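Local coordinates for protein sulfite dehydrogenase (Paracoccus pantotrophus, PDB 2XTS) that oxidises protein-bound sulfur at a molybdenum-molybdopterin cofactor and forms, with a heme-c cytochrome subunit, the sulfane dehydrogenase complex, at residues A[37-42]-A[204-209]; A[295-300]-A[323-328]; A[299-304]-A[310-315]. One frame throughout, in Å; residues are numbered along the deposited sequence. Where two conformers were deposited one is given.

Overall arrangement
The three contacts sample two parts of the chain on opposite sides of its centre. Contact 1 closes first along the sequence, joining two loops beside the phosphate of the molybdopterin in the cofactor-binding region. Contacts 2 and 3 follow, both within the C-terminal dimerisation domain, and both start from strand 297-303. Their centres lie about 11 Å apart and they touch, sharing Arg-299 and Val-300. In their sheet, strand 311-316 runs between 297-303 and 325-333, so contact 3 joins neighbouring strands and contact 2 reaches past the middle one. Contact 1 is centred about 25 Å from contact 2 and about 31 Å from contact 3, so the cofactor-side contact and the sheet contacts do not touch.

Contact 1 (A[37-42]-A[204-209]); sequences VKRQYV and RKEHGY. With MTE (phosphonic acidmono-(2-amino-5,6-dimercapto-4-oxo-3,7,8a,9,10,10a-hexahydro-4H-8-oxa-1,3,9,10-tetraaza-anthracen-7-ylmethyl)ester), chain E.
Arg-39 and Glu-206 join two backbones that keep well apart: their CA atoms, the nearest pair between the segments, are 12.4 Å from each other. Segment 37-42 is loop, whereas 204-209 is a compact turn round a short 3-10 segment, held by Arg-204 O, which accepts the N-H groups of His-207 and Tyr-209 from opposite faces of its plane. The long side chain of Arg-39 spans the gap. It bends at chi2 (144°) and runs on to bring the edge of its guanidinium to a single carboxylate oxygen. NH1 of Arg-39 gives OE2 of Glu-206 a 2.8 Å bond that lies close to the guanidinium plane and uses the anti lone pair, while Arg-39 NH2 adds a weak bond to the same OE2 at 3.1 Å. The guanidinium and carboxylate planes are 71° apart, so the two groups are far from coplanar. The salt bridge lies behind the cofactor pocket of the molybdopterin-binding domain, to which Glu-206 and His-207 belong: CD2 of His-207 comes to 3.1 Å from the phosphate oxygen O3P of MTE, and Lys-225 bonds both the cofactor and Glu-206 O. Over one face of the imidazole, toward its rim, sits CG of Glu-206, 3.9 Å above the ring plane. Arg-39 NH1 lies 3.6 Å from His-207 NE2 without bonding it; both atoms are instead hydrogen-bonded to Ala-71 O. Arg-39 NH2 further bonds His-25 O of the second subunit, while Lys-205 pairs with Glu-20 of that subunit.

Contact 2 (A[295-300]-A[323-328]); sequences GRITRV and ALTRFH
Val-300 meets the face of Phe-327, the valine set roughly perpendicular to the phenylalanine side chain. Its CG1 methyl stands almost exactly above the ring, 3.7 Å from the centroid of Phe-327 and only 7° off the ring normal, a centred CH-pi contact in which this one methyl is at similar range from all six ring carbons. The other methyl, CG2 of Val-300, settles nearer the ring's root, 3.8 Å from Phe-327 CD2. A chi1 of 67° places the ring of Phe-327 between its own backbone N and carbonyl carbon, from where it presents this face to the valine. These strands, 297-303 and 325-333, are not neighbours in the antiparallel sheet of the dimerisation domain, an immunoglobulin-like (E-set) fold; strand 311-316 runs between them, and side chains and water make the connection. Ser-342 of strand 338-346 packs on both Val-300 and Phe-327. Nearer the strand starts, the Ile-297 and Thr-325 side chains lie alongside, pointing opposite ways, Ile-297 CG1 4.1 Å from Thr-325 OG1. One water accepts from Ile-297 N at 2.9 Å and bonds Thr-325 OG1 at 2.8 Å. A second accepts from Ala-323 N and can donate to Gly-295 O, though other acceptors compete.

Contact 3 (A[299-304]-A[310-315]); sequences RVDVSL and WTTARI
Asp-301 and Thr-312 are joined by a short side-chain hydrogen bond, Thr-312 OG1 donating to Asp-301 OD1 at 2.8 Å from 32° out of the carboxylate plane. The same oxygen is gripped from the opposite face by Arg-299, whose NE reaches Asp-301 OD1 at 3.0 Å. Arg-299 NH2 takes the syn lone pair of Asp-301 OD2 at 3.1 Å, so that NE and NH2 each hold one carboxylate oxygen, and Arg-343 forms a further salt bridge to OD2. With an alanine at Asp-301, Thr-312 would probably lose its acceptor and the guanidinium of Arg-299, left without its carboxylate, would be freer to swing away. Next come the backbone bonds. Val-302 and Thr-311 form a hydrogen-bonded antiparallel pair, with Val-302 N to Thr-311 O at 2.8 Å and the return bond from Thr-311 N. Ala-313 N donates to Val-300 O, but a water links Val-300 N to Ala-313 O, taking the place of a direct return bond. Packing lies further out. CB of Ser-303 rests over the face of the Trp-310 six-membered ring, 3.7 Å from its centroid and 14° off the normal, while the ring makes a cation-pi contact with Arg-343. On the face carrying Val-302, which also packs on Phe-327 and Leu-329, Val-302 CG2 meets Ala-313 CB at 4.0 Å. Trp-310 bonds the cytochrome chain through its backbone, and Met-165 of that chain packs on Asp-301 and Thr-312. The whole is an antiparallel beta hairpin of the dimerisation domain, strands 297-303 and 311-316, lying against the electron-transfer partner.

Contact 1 (A[37-42]-A[204-209])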
loop_
_atom_site.group_PDB
_atom_site.type_symbol
_atom_site.label_atom_id
_atom_site.label_comp_id
_atom_site.label_asym_id
_atom_site.label_seq_id
_atom_site.Cartn_x
_atom_site.Cartn_y
_atom_site.Cartn_z
ATOM N N VAL A 37 8.312 -12.892 3.579
ATOM C CA VAL A 37 8.081 -11.689 2.802
ATOM C C VAL A 37 8.599 -10.501 3.605
ATOM O O VAL A 37 7.862 -9.857 4.337
ATOM C CB VAL A 37 6.600 -11.554 2.394
ATOM C CG1 VAL A 37 6.408 -10.368 1.455
ATOM C CG2 VAL A 37 6.112 -12.838 1.701
ATOM N N LYS A 38 9.905 -10.274 3.515
ATOM C CA LYS A 38 10.603 -9.290 4.319
ATOM C C LYS A 38 11.814 -8.828 3.559
ATOM O O LYS A 38 12.190 -9.422 2.552
ATOM C CB LYS A 38 11.027 -9.907 5.648
ATOM C CG LYS A 38 11.986 -11.087 5.508
ATOM C CD LYS A 38 12.449 -11.563 6.864
ATOM C CE LYS A 38 13.213 -12.874 6.761
ATOM N NZ LYS A 38 13.749 -13.276 8.101
ATOM N N ARG A 39 12.421 -7.754 4.050
ATOM C CA ARG A 39 13.669 -7.281 3.490
ATOM C C ARG A 39 14.778 -8.233 3.866
ATOM O O ARG A 39 14.818 -8.730 4.989
ATOM C CB ARG A 39 14.045 -5.922 4.035
ATOM C CG ARG A 39 13.052 -4.859 3.782
ATOM C CD ARG A 39 13.028 -3.922 5.021
ATOM N NE ARG A 39 12.372 -2.720 4.676
ATOM C CZ ARG A 39 11.933 -1.797 5.513
ATOM N NH1 ARG A 39 11.408 -0.749 4.952
ATOM N NH2 ARG A 39 11.995 -1.912 6.847
ATOM N N GLN A 40 15.685 -8.476 2.927
ATOM C CA GLN A 40 16.879 -9.274 3.175
ATOM C C GLN A 40 18.098 -8.397 3.009
ATOM O O GLN A 40 18.120 -7.481 2.201
ATOM C CB GLN A 40 16.975 -10.436 2.206
ATOM C CG GLN A 40 15.874 -11.486 2.327
ATOM C CD GLN A 40 16.067 -12.474 3.444
ATOM O OE1 GLN A 40 17.091 -12.498 4.112
ATOM N NE2 GLN A 40 15.085 -13.316 3.626
ATOM N N TYR A 41 19.153 -8.783 3.702
ATOM C CA TYR A 41 20.418 -8.074 3.760
ATOM C C TYR A 41 21.532 -9.033 3.343
ATOM O O TYR A 41 21.550 -10.172 3.813
ATOM C CB TYR A 41 20.611 -7.580 5.193
ATOM C CG TYR A 41 21.958 -6.980 5.490
ATOM C CD1 TYR A 41 22.411 -5.861 4.825
ATOM C CD2 TYR A 41 22.750 -7.517 6.473
ATOM C CE1 TYR A 41 23.642 -5.314 5.113
ATOM C CE2 TYR A 41 23.968 -6.971 6.781
ATOM C CZ TYR A 41 24.412 -5.878 6.095
ATOM O OH TYR A 41 25.647 -5.349 6.431
ATOM N N VAL A 42 22.389 -8.593 2.427
ATOM C CA VAL A 42 23.553 -9.363 1.970
ATOM C C VAL A 42 24.792 -8.637 2.507
ATOM O O VAL A 42 25.233 -7.625 1.962
ATOM C CB VAL A 42 23.619 -9.474 0.417
ATOM C CG1 VAL A 42 24.833 -10.315 -0.014
ATOM C CG2 VAL A 42 22.331 -10.040 -0.164
ATOM N N ARG A 204 7.781 6.209 5.765
ATOM C CA ARG A 204 8.458 5.499 6.850
ATOM C C ARG A 204 9.776 6.211 7.180
ATOM O O ARG A 204 10.349 6.947 6.366
ATOM C CB ARG A 204 8.659 4.029 6.454
ATOM C CG ARG A 204 7.377 3.287 6.158
ATOM C CD ARG A 204 6.412 3.326 7.332
ATOM N NE ARG A 204 5.130 2.646 7.150
ATOM C CZ ARG A 204 4.938 1.345 7.376
ATOM N NH1 ARG A 204 5.958 0.539 7.639
ATOM N NH2 ARG A 204 3.721 0.834 7.272
ATOM N N LYS A 205 10.240 6.011 8.412
ATOM C CA LYS A 205 11.484 6.613 8.859
ATOM C C LYS A 205 12.601 6.389 7.848
ATOM O O LYS A 205 13.296 7.325 7.428
ATOM C CB LYS A 205 11.896 6.030 10.198
ATOM C CG LYS A 205 13.204 6.564 10.753
ATOM C CD LYS A 205 13.506 5.954 12.112
ATOM C CE LYS A 205 14.876 6.273 12.624
ATOM N NZ LYS A 205 15.050 5.610 13.947
ATOM N N GLU A 206 12.738 5.132 7.439
ATOM C CA GLU A 206 13.805 4.692 6.576
ATOM C C GLU A 206 13.660 5.136 5.135
ATOM O O GLU A 206 14.610 5.028 4.362
ATOM C CB GLU A 206 13.932 3.157 6.660
ATOM C CG GLU A 206 12.750 2.332 6.167
ATOM C CD GLU A 206 11.670 2.061 7.196
ATOM O OE1 GLU A 206 11.500 2.811 8.186
ATOM O OE2 GLU A 206 10.964 1.052 6.987
ATOM N N HIS A 207 12.477 5.642 4.793
ATOM C CA HIS A 207 12.176 6.167 3.458
ATOM C C HIS A 207 12.131 7.692 3.418
ATOM O O HIS A 207 11.691 8.282 2.448
ATOM C CB HIS A 207 10.874 5.575 2.918
ATOM C CG HIS A 207 10.878 4.080 2.828
ATOM N ND1 HIS A 207 9.763 3.312 3.108
ATOM C CD2 HIS A 207 11.859 3.222 2.462
ATOM C CE1 HIS A 207 10.080 2.033 2.943
ATOM N NE2 HIS A 207 11.336 1.957 2.532
ATOM N N GLY A 208 12.605 8.340 4.471
ATOM C CA GLY A 208 12.806 9.784 4.445
ATOM C C GLY A 208 11.890 10.644 5.290
ATOM O O GLY A 208 11.879 11.853 5.107
ATOM N N TYR A 209 11.138 10.049 6.206
ATOM C CA TYR A 209 10.191 10.823 7.028
ATOM C C TYR A 209 10.838 12.061 7.591
ATOM O O TYR A 209 11.892 11.976 8.170
ATOM C CB TYR A 209 9.718 9.992 8.204
ATOM C CG TYR A 209 8.732 10.669 9.142
ATOM C CD1 TYR A 209 9.165 11.396 10.238
ATOM C CD2 TYR A 209 7.365 10.526 8.954
ATOM C CE1 TYR A 209 8.254 11.967 11.113
ATOM C CE2 TYR A 209 6.452 11.071 9.828
ATOM C CZ TYR A 209 6.905 11.790 10.901
ATOM O OH TYR A 209 6.021 12.304 11.797
HETATM N N1 MTE E . 18.799 10.383 0.689
HETATM C C2 MTE E . 19.611 10.659 1.704
HETATM N N2 MTE E . 19.433 11.812 2.384
HETATM N N3 MTE E . 20.587 9.814 2.090
HETATM C C4 MTE E . 20.823 8.629 1.457
HETATM O O4 MTE E . 21.740 7.897 1.884
HETATM N N5 MTE E . 20.173 7.151 -0.464
HETATM C C6 MTE E . 19.668 7.310 -1.808
HETATM C C7 MTE E . 18.253 7.859 -1.898
HETATM N N8 MTE E . 18.128 9.041 -1.085
HETATM C C9 MTE E . 19.996 8.276 0.321
HETATM C C10 MTE E . 18.955 9.242 -0.047
HETATM C "C1'" MTE E . 19.749 6.035 -2.629
HETATM S "S1'" MTE E . 21.309 5.516 -3.229
HETATM C "C2'" MTE E . 18.642 5.337 -2.975
HETATM S "S2'" MTE E . 18.702 4.000 -4.054
HETATM C "C3'" MTE E . 17.297 5.769 -2.431
HETATM O "O3'" MTE E . 17.357 6.844 -1.478
HETATM C "C4'" MTE E . 16.633 4.611 -1.710
HETATM O "O4'" MTE E . 15.325 5.003 -1.272
HETATM P P MTE E . 14.659 4.079 -0.143
HETATM O O1P MTE E . 14.590 2.713 -0.890
HETATM O O2P MTE E . 15.560 3.967 1.043
HETATM O O3P MTE E . 13.305 4.657 0.083
#

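Contact 2 (A[295-300]-A[323-328])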
loop_
_atom_site.group_PDB
_atom_site.type_symbol
_atom_site.label_atom_id
_atom_site.label_comp_id
_atom_site.label_asym_id
_atom_site.label_seq_id
_atom_site.Cartn_x
_atom_site.Cartn_y
_atom_site.Cartn_z
ATOM N N GLY A 295 8.868 6.276 -19.779
ATOM C CA GLY A 295 7.436 6.392 -19.969
ATOM C C GLY A 295 6.680 5.145 -19.588
ATOM O O GLY A 295 7.052 4.458 -18.624
ATOM N N ARG A 296 5.588 4.877 -20.302
ATOM C CA ARG A 296 4.791 3.696 -20.059
ATOM C C ARG A 296 5.375 2.475 -20.739
ATOM O O ARG A 296 5.916 2.551 -21.838
ATOM C CB ARG A 296 3.391 3.888 -20.616
ATOM C CG ARG A 296 2.594 5.047 -19.989
ATOM C CD ARG A 296 1.298 5.287 -20.781
ATOM N NE ARG A 296 0.544 6.454 -20.309
ATOM C CZ ARG A 296 -0.457 6.414 -19.428
ATOM N NH1 ARG A 296 -0.847 5.270 -18.858
ATOM N NH2 ARG A 296 -1.066 7.548 -19.093
ATOM N N ILE A 297 5.221 1.337 -20.083
ATOM C CA ILE A 297 5.420 0.042 -20.724
ATOM C C ILE A 297 4.272 -0.180 -21.701
ATOM O O ILE A 297 3.123 0.037 -21.362
ATOM C CB ILE A 297 5.468 -1.106 -19.662
ATOM C CG1 ILE A 297 6.718 -0.985 -18.793
ATOM C CG2 ILE A 297 5.357 -2.486 -20.316
ATOM C CD1 ILE A 297 8.008 -1.065 -19.498
ATOM N N THR A 298 4.586 -0.619 -22.908
ATOM C CA THR A 298 3.563 -0.924 -23.902
ATOM C C THR A 298 3.355 -2.407 -24.074
ATOM O O THR A 298 2.261 -2.818 -24.390
ATOM C CB THR A 298 3.885 -0.286 -25.241
ATOM O OG1 THR A 298 5.174 -0.698 -25.683
ATOM C CG2 THR A 298 3.837 1.219 -25.132
ATOM N N ARG A 299 4.393 -3.214 -23.876
ATOM C CA ARG A 299 4.255 -4.653 -23.846
ATOM C C ARG A 299 5.419 -5.338 -23.181
ATOM O O ARG A 299 6.481 -4.737 -22.990
ATOM C CB ARG A 299 3.975 -5.245 -25.224
ATOM C CG ARG A 299 5.158 -5.555 -26.048
ATOM C CD ARG A 299 4.744 -6.235 -27.366
ATOM N NE ARG A 299 5.920 -6.761 -28.036
ATOM C CZ ARG A 299 6.696 -6.041 -28.836
ATOM N NH1 ARG A 299 6.437 -4.760 -29.056
ATOM N NH2 ARG A 299 7.754 -6.598 -29.398
ATOM N N VAL A 300 5.175 -6.578 -22.796
ATOM C CA VAL A 300 6.214 -7.459 -22.312
ATOM C C VAL A 300 6.135 -8.770 -23.066
ATOM O O VAL A 300 5.083 -9.379 -23.143
ATOM C CB VAL A 300 6.123 -7.730 -20.784
ATOM C CG1 VAL A 300 7.311 -8.572 -20.326
ATOM C CG2 VAL A 300 6.018 -6.413 -20.010
ATOM N N ALA A 323 6.330 3.723 -13.716
ATOM C CA ALA A 323 5.779 2.960 -12.595
ATOM C C ALA A 323 5.853 1.479 -12.894
ATOM O O ALA A 323 5.823 1.036 -14.042
ATOM C CB ALA A 323 4.350 3.368 -12.329
ATOM N N LEU A 324 5.956 0.693 -11.834
ATOM C CA LEU A 324 5.921 -0.748 -11.991
ATOM C C LEU A 324 4.634 -1.188 -12.643
ATOM O O LEU A 324 3.552 -0.655 -12.393
ATOM C CB LEU A 324 6.085 -1.490 -10.662
ATOM C CG LEU A 324 7.444 -1.452 -9.971
ATOM C CD1 LEU A 324 7.400 -2.332 -8.716
ATOM C CD2 LEU A 324 8.516 -1.937 -10.888
ATOM N N THR A 325 4.771 -2.208 -13.478
ATOM C CA THR A 325 3.703 -2.768 -14.286
ATOM C C THR A 325 3.770 -4.284 -14.173
ATOM O O THR A 325 4.831 -4.876 -14.358
ATOM C CB THR A 325 3.892 -2.298 -15.744
ATOM O OG1 THR A 325 4.009 -0.869 -15.753
ATOM C CG2 THR A 325 2.749 -2.739 -16.655
ATOM N N ARG A 326 2.635 -4.905 -13.874
ATOM C CA ARG A 326 2.553 -6.348 -13.693
ATOM C C ARG A 326 2.192 -7.015 -14.991
ATOM O O ARG A 326 1.300 -6.556 -15.675
ATOM C CB ARG A 326 1.488 -6.647 -12.652
ATOM C CG ARG A 326 1.236 -8.132 -12.375
ATOM C CD ARG A 326 2.432 -8.930 -11.847
ATOM N NE ARG A 326 2.992 -8.318 -10.641
ATOM C CZ ARG A 326 4.025 -8.791 -9.956
ATOM N NH1 ARG A 326 4.659 -9.890 -10.342
ATOM N NH2 ARG A 326 4.475 -8.125 -8.906
ATOM N N PHE A 327 2.894 -8.094 -15.331
ATOM C CA PHE A 327 2.536 -8.919 -16.490
ATOM C C PHE A 327 2.374 -10.369 -16.110
ATOM O O PHE A 327 2.954 -10.848 -15.130
ATOM C CB PHE A 327 3.556 -8.799 -17.651
ATOM C CG PHE A 327 4.926 -9.367 -17.354
ATOM C CD1 PHE A 327 5.222 -10.699 -17.624
ATOM C CD2 PHE A 327 5.927 -8.568 -16.823
ATOM C CE1 PHE A 327 6.483 -11.212 -17.348
ATOM C CE2 PHE A 327 7.201 -9.082 -16.552
ATOM C CZ PHE A 327 7.476 -10.391 -16.811
ATOM N N HIS A 328 1.567 -11.072 -16.906
ATOM C CA HIS A 328 1.316 -12.492 -16.713
ATOM C C HIS A 328 1.298 -13.226 -18.034
ATOM O O HIS A 328 0.852 -12.694 -19.048
ATOM C CB HIS A 328 -0.030 -12.765 -16.061
ATOM C CG HIS A 328 -0.144 -12.261 -14.662
ATOM N ND1 HIS A 328 0.438 -12.869 -13.569
ATOM C CD2 HIS A 328 -0.822 -11.198 -14.179
ATOM C CE1 HIS A 328 0.152 -12.170 -12.480
ATOM N NE2 HIS A 328 -0.609 -11.151 -12.826
HETATM O O HOH W 1 7.023 2.434 -16.567
HETATM O O HOH W 2 4.368 1.415 -17.300
#

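Contact 3 (A[299-304]-A[310-315])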
loop_
_atom_site.group_PDB
_atom_site.type_symbol
_atom_site.label_atom_id
_atom_site.label_comp_id
_atom_site.label_asym_id
_atom_site.label_seq_id
_atom_site.Cartn_x
_atom_site.Cartn_y
_atom_site.Cartn_z
ATOM N N ARG A 299 4.393 -3.214 -23.876
ATOM C CA ARG A 299 4.255 -4.653 -23.846
ATOM C C ARG A 299 5.419 -5.338 -23.181
ATOM O O ARG A 299 6.481 -4.737 -22.990
ATOM C CB ARG A 299 3.975 -5.245 -25.224
ATOM C CG ARG A 299 5.158 -5.555 -26.048
ATOM C CD ARG A 299 4.744 -6.235 -27.366
ATOM N NE ARG A 299 5.920 -6.761 -28.036
ATOM C CZ ARG A 299 6.696 -6.041 -28.836
ATOM N NH1 ARG A 299 6.437 -4.760 -29.056
ATOM N NH2 ARG A 299 7.754 -6.598 -29.398
ATOM N N VAL A 300 5.175 -6.578 -22.796
ATOM C CA VAL A 300 6.214 -7.459 -22.312
ATOM C C VAL A 300 6.135 -8.770 -23.066
ATOM O O VAL A 300 5.083 -9.379 -23.143
ATOM C CB VAL A 300 6.123 -7.730 -20.784
ATOM C CG1 VAL A 300 7.311 -8.572 -20.326
ATOM C CG2 VAL A 300 6.018 -6.413 -20.010
ATOM N N ASP A 301 7.263 -9.182 -23.639
ATOM C CA ASP A 301 7.373 -10.492 -24.295
ATOM C C ASP A 301 8.052 -11.472 -23.338
ATOM O O ASP A 301 8.952 -11.079 -22.590
ATOM C CB ASP A 301 8.153 -10.387 -25.596
ATOM C CG ASP A 301 7.486 -9.481 -26.614
ATOM O OD1 ASP A 301 6.252 -9.346 -26.627
ATOM O OD2 ASP A 301 8.243 -8.880 -27.408
ATOM N N VAL A 302 7.633 -12.727 -23.370
ATOM C CA VAL A 302 8.182 -13.786 -22.554
ATOM C C VAL A 302 8.686 -14.917 -23.464
ATOM O O VAL A 302 8.016 -15.278 -24.447
ATOM C CB VAL A 302 7.125 -14.278 -21.552
ATOM C CG1 VAL A 302 7.578 -15.561 -20.874
ATOM C CG2 VAL A 302 6.847 -13.216 -20.534
ATOM N N SER A 303 9.866 -15.441 -23.158
ATOM C CA SER A 303 10.399 -16.611 -23.838
ATOM C C SER A 303 10.545 -17.747 -22.857
ATOM O O SER A 303 10.898 -17.528 -21.699
ATOM C CB SER A 303 11.752 -16.290 -24.473
ATOM O OG SER A 303 12.324 -17.428 -25.125
ATOM N N LEU A 304 10.262 -18.968 -23.314
ATOM C CA LEU A 304 10.519 -20.164 -22.538
ATOM C C LEU A 304 11.779 -20.899 -22.967
ATOM O O LEU A 304 12.114 -21.918 -22.355
ATOM C CB LEU A 304 9.331 -21.138 -22.650
ATOM C CG LEU A 304 7.920 -20.545 -22.502
ATOM C CD1 LEU A 304 6.912 -21.671 -22.609
ATOM C CD2 LEU A 304 7.771 -19.760 -21.186
ATOM N N TRP A 310 9.455 -15.871 -28.774
ATOM C CA TRP A 310 8.789 -14.989 -27.820
ATOM C C TRP A 310 7.290 -15.005 -27.990
ATOM O O TRP A 310 6.803 -15.107 -29.098
ATOM C CB TRP A 310 9.282 -13.556 -28.022
ATOM C CG TRP A 310 10.756 -13.379 -27.788
ATOM C CD1 TRP A 310 11.757 -13.492 -28.708
ATOM C CD2 TRP A 310 11.388 -13.051 -26.549
ATOM N NE1 TRP A 310 12.963 -13.262 -28.123
ATOM C CE2 TRP A 310 12.770 -13.007 -26.791
ATOM C CE3 TRP A 310 10.920 -12.815 -25.250
ATOM C CZ2 TRP A 310 13.689 -12.705 -25.799
ATOM C CZ3 TRP A 310 11.843 -12.527 -24.258
ATOM C CH2 TRP A 310 13.216 -12.483 -24.542
ATOM N N THR A 311 6.585 -14.846 -26.875
ATOM C CA THR A 311 5.124 -14.704 -26.820
ATOM C C THR A 311 4.810 -13.455 -25.998
ATOM O O THR A 311 5.348 -13.265 -24.905
ATOM C CB THR A 311 4.482 -15.928 -26.121
ATOM O OG1 THR A 311 4.864 -17.128 -26.812
ATOM C CG2 THR A 311 2.973 -15.834 -26.070
ATOM N N THR A 312 3.946 -12.606 -26.515
ATOM C CA THR A 312 3.551 -11.402 -25.810
ATOM C C THR A 312 2.663 -11.800 -24.633
ATOM O O THR A 312 1.691 -12.522 -24.781
ATOM C CB THR A 312 2.912 -10.370 -26.754
ATOM O OG1 THR A 312 3.855 -10.057 -27.794
ATOM C CG2 THR A 312 2.511 -9.118 -25.985
ATOM N N ALA A 313 3.063 -11.348 -23.450
ATOM C CA ALA A 313 2.323 -11.564 -22.206
ATOM C C ALA A 313 1.198 -10.547 -22.146
ATOM O O ALA A 313 1.073 -9.675 -23.018
ATOM C CB ALA A 313 3.269 -11.395 -20.998
ATOM N N ARG A 314 0.360 -10.646 -21.119
ATOM C CA ARG A 314 -0.646 -9.598 -20.893
ATOM C C ARG A 314 -0.236 -8.708 -19.729
ATOM O O ARG A 314 0.443 -9.174 -18.812
ATOM C CB ARG A 314 -2.036 -10.184 -20.675
ATOM C CG ARG A 314 -2.259 -10.852 -19.344
ATOM C CD ARG A 314 -3.672 -11.416 -19.244
ATOM N NE ARG A 314 -3.864 -12.073 -17.955
ATOM C CZ ARG A 314 -3.442 -13.301 -17.664
ATOM N NH1 ARG A 314 -2.772 -14.026 -18.552
ATOM N NH2 ARG A 314 -3.648 -13.803 -16.453
ATOM N N ILE A 315 -0.592 -7.436 -19.831
ATOM C CA ILE A 315 -0.473 -6.473 -18.747
ATOM C C ILE A 315 -1.687 -6.646 -17.859
ATOM O O ILE A 315 -2.819 -6.575 -18.349
ATOM C CB ILE A 315 -0.484 -5.028 -19.292
ATOM C CG1 ILE A 315 0.734 -4.808 -20.191
ATOM C CG2 ILE A 315 -0.586 -4.008 -18.149
ATOM C CD1 ILE A 315 1.967 -5.490 -19.699
HETATM O O HOH W 3 2.326 -7.184 -22.916
HETATM O O HOH W 4 6.948 -17.826 -25.238
#